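PDB 6IYH: beta chain from Acipenser persicus, which probably carries oxygen in the blood as the haem-binding beta subunit of a four-chain sturgeon haemoglobin. Local coordinates for residues Ser88-Ser92 and Glu93-Val97. Sequence-based numbering, arbitrary orientation.
Sequences STFHS and ETLHV. With HEM (protoporphyrin IX containing Fe), chain D.
F90 and L95 meet where helix 85-94 runs out on the proximal side of the haem, a worked example of a helix end packed against a cofactor. The leucine lays CG over one face of the phenyl ring, 4.2 Å from the centroid, a CH-pi contact 18° off the ring normal. With CG of F90 anti to its backbone N (chi1 179°), the ring lies toward the following turn, bringing CE1 within 3.6 Å of T94 CG2 while its edge meets HEM CHA. L95 CD1 reaches the porphyrin, 3.3 Å from HEM C2D. Next along from F90 is H91, the proximal histidine of the globin F helix: NE2 binds the haem iron at 2.2 Å, with a water as iron ligand on the opposite porphyrin face, and ND1 is hydrogen-bonded to L87 O, which fixes the imidazole's rotation. The side chains of H91 and L95 lie side by side, pointing the same way. E93 N bonds nearly straight to T89 O (2.7 Å), its carboxylate lying against T89 CG2. The backbone then widens into a pi-type turn, F90 O accepting from T94 N and L95 N. Beyond, H96 takes a positive phi, and V97 N returns to H91 O in a nearly straight 2.9 Å bond.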
loop_
_atom_site.group_PDB
_atom_site.type_symbol
_atom_site.label_atom_id
_atom_site.label_comp_id
_atom_site.label_asym_id
_atom_site.label_seq_id
_atom_site.Cartn_x
_atom_site.Cartn_y
_atom_site.Cartn_z
ATOM N N SER B 88 -17.017 0.974 -11.118
ATOM C CA SER B 88 -16.073 0.064 -10.442
ATOM C C SER B 88 -15.836 -1.190 -11.249
ATOM O O SER B 88 -14.692 -1.571 -11.531
ATOM C CB SER B 88 -16.566 -0.297 -9.069
ATOM O OG SER B 88 -15.670 -1.255 -8.471
ATOM N N THR B 89 -16.934 -1.820 -11.689
ATOM C CA THR B 89 -16.792 -2.978 -12.539
ATOM C C THR B 89 -16.051 -2.737 -13.790
ATOM O O THR B 89 -15.189 -3.536 -14.174
ATOM C CB THR B 89 -18.165 -3.629 -12.902
ATOM O OG1 THR B 89 -18.863 -3.954 -11.712
ATOM C CG2 THR B 89 -17.928 -4.941 -13.588
ATOM N N PHE B 90 -16.286 -1.579 -14.399
ATOM C CA PHE B 90 -15.587 -1.193 -15.584
ATOM C C PHE B 90 -14.062 -1.086 -15.344
ATOM O O PHE B 90 -13.255 -1.565 -16.154
ATOM C CB PHE B 90 -16.134 0.150 -16.069
ATOM C CG PHE B 90 -15.469 0.687 -17.298
ATOM C CD1 PHE B 90 -15.534 0.013 -18.525
ATOM C CD2 PHE B 90 -14.837 1.923 -17.252
ATOM C CE1 PHE B 90 -14.926 0.528 -19.660
ATOM C CE2 PHE B 90 -14.203 2.432 -18.384
ATOM C CZ PHE B 90 -14.278 1.764 -19.607
ATOM N N HIS B 91 -13.681 -0.421 -14.259
ATOM C CA HIS B 91 -12.240 -0.206 -14.069
ATOM C C HIS B 91 -11.570 -1.497 -13.695
ATOM O O HIS B 91 -10.405 -1.659 -14.032
ATOM C CB HIS B 91 -11.984 0.797 -12.975
ATOM C CG HIS B 91 -12.169 2.221 -13.424
ATOM N ND1 HIS B 91 -13.413 2.854 -13.429
ATOM C CD2 HIS B 91 -11.278 3.133 -13.855
ATOM C CE1 HIS B 91 -13.256 4.090 -13.849
ATOM N NE2 HIS B 91 -11.979 4.273 -14.129
ATOM N N SER B 92 -12.291 -2.399 -13.011
ATOM C CA SER B 92 -11.744 -3.748 -12.746
ATOM C C SER B 92 -11.689 -4.684 -13.958
ATOM O O SER B 92 -10.628 -5.157 -14.431
ATOM C CB SER B 92 -12.568 -4.409 -11.638
ATOM O OG SER B 92 -12.227 -5.778 -11.597
ATOM N N GLU B 93 -12.873 -4.972 -14.513
ATOM C CA GLU B 93 -12.994 -6.077 -15.477
ATOM C C GLU B 93 -12.643 -5.712 -16.868
ATOM O O GLU B 93 -12.218 -6.555 -17.598
ATOM C CB GLU B 93 -14.412 -6.654 -15.390
ATOM C CG GLU B 93 -14.710 -7.220 -14.006
ATOM C CD GLU B 93 -16.182 -7.590 -13.788
ATOM O OE1 GLU B 93 -16.957 -7.545 -14.773
ATOM O OE2 GLU B 93 -16.569 -7.899 -12.620
ATOM N N THR B 94 -12.847 -4.473 -17.316
ATOM C CA THR B 94 -12.429 -4.046 -18.634
ATOM C C THR B 94 -11.059 -3.484 -18.618
ATOM O O THR B 94 -10.285 -3.769 -19.522
ATOM C CB THR B 94 -13.482 -3.026 -19.213
ATOM O OG1 THR B 94 -14.762 -3.670 -19.252
ATOM C CG2 THR B 94 -13.176 -2.546 -20.529
ATOM N N LEU B 95 -10.715 -2.653 -17.605
ATOM C CA LEU B 95 -9.473 -1.855 -17.696
ATOM C C LEU B 95 -8.327 -2.469 -16.896
ATOM O O LEU B 95 -7.163 -2.133 -17.144
ATOM C CB LEU B 95 -9.712 -0.440 -17.213
ATOM C CG LEU B 95 -10.822 0.334 -17.956
ATOM C CD1 LEU B 95 -10.825 1.737 -17.358
ATOM C CD2 LEU B 95 -10.608 0.458 -19.450
ATOM N N HIS B 96 -8.672 -3.319 -15.948
ATOM C CA HIS B 96 -7.717 -3.998 -15.098
ATOM C C HIS B 96 -6.862 -3.000 -14.300
ATOM O O HIS B 96 -5.663 -3.235 -14.085
ATOM C CB HIS B 96 -6.805 -4.930 -15.886
ATOM C CG HIS B 96 -7.530 -5.735 -16.937
ATOM N ND1 HIS B 96 -8.306 -6.828 -16.638
ATOM C CD2 HIS B 96 -7.600 -5.568 -18.271
ATOM C CE1 HIS B 96 -8.857 -7.293 -17.752
ATOM N NE2 HIS B 96 -8.454 -6.542 -18.754
ATOM N N VAL B 97 -7.504 -1.945 -13.797
ATOM C CA VAL B 97 -6.650 -0.898 -13.108
ATOM C C VAL B 97 -6.362 -1.374 -11.685
ATOM O O VAL B 97 -7.275 -1.725 -10.913
ATOM C CB VAL B 97 -7.400 0.417 -13.026
ATOM C CG1 VAL B 97 -6.655 1.436 -12.140
ATOM C CG2 VAL B 97 -7.712 1.012 -14.387
HETATM C CHA HEM D . -12.582 5.923 -17.726
HETATM C CHB HEM D . -13.900 7.835 -13.524
HETATM C CHC HEM D . -9.541 6.670 -11.724
HETATM C CHD HEM D . -8.323 4.622 -15.917
HETATM C C1A HEM D . -13.291 6.506 -16.701
HETATM C C2A HEM D . -14.579 7.092 -16.898
HETATM C C3A HEM D . -14.938 7.641 -15.750
HETATM C C4A HEM D . -13.880 7.444 -14.822
HETATM C CMA HEM D . -16.246 8.380 -15.464
HETATM C CAA HEM D . -15.426 7.085 -18.158
HETATM C CBA HEM D . -16.392 5.904 -18.096
HETATM C CGA HEM D . -17.327 5.798 -19.293
HETATM O O1A HEM D . -16.904 5.540 -20.438
HETATM O O2A HEM D . -18.553 5.947 -19.146
HETATM C C1B HEM D . -12.805 7.696 -12.645
HETATM C C2B HEM D . -12.799 8.142 -11.278
HETATM C C3B HEM D . -11.544 7.877 -10.815
HETATM C C4B HEM D . -10.845 7.142 -11.861
HETATM C CMB HEM D . -13.870 8.912 -10.486
HETATM C CAB HEM D . -10.900 8.121 -9.507
HETATM C CBB HEM D . -11.379 8.986 -8.595
HETATM C C1C HEM D . -8.769 6.068 -12.689
HETATM C C2C HEM D . -7.409 5.590 -12.577
HETATM C C3C HEM D . -7.075 4.993 -13.784
HETATM C C4C HEM D . -8.275 5.031 -14.623
HETATM C CMC HEM D . -6.573 5.934 -11.395
HETATM C CAC HEM D . -5.790 4.426 -14.267
HETATM C CBC HEM D . -4.664 4.590 -13.556
HETATM C C1D HEM D . -9.409 4.898 -16.766
HETATM C C2D HEM D . -9.363 4.545 -18.174
HETATM C C3D HEM D . -10.559 4.850 -18.697
HETATM C C4D HEM D . -11.277 5.443 -17.567
HETATM C CMD HEM D . -8.214 3.833 -18.894
HETATM C CAD HEM D . -11.026 4.716 -20.140
HETATM C CBD HEM D . -10.373 5.929 -20.866
HETATM C CGD HEM D . -10.677 6.092 -22.347
HETATM O O1D HEM D . -11.657 6.752 -22.737
HETATM O O2D HEM D . -9.889 5.635 -23.171
HETATM N NA HEM D . -12.890 6.733 -15.453
HETATM N NB HEM D . -11.660 7.034 -12.926
HETATM N NC HEM D . -9.248 5.660 -13.925
HETATM N ND HEM D . -10.587 5.431 -16.358
HETATM FE FE HEM D . -11.120 6.171 -14.696
HETATM O O HOH W 1 -9.040 -7.791 -14.154
HETATM O O HOH W 2 -10.181 7.953 -15.224
#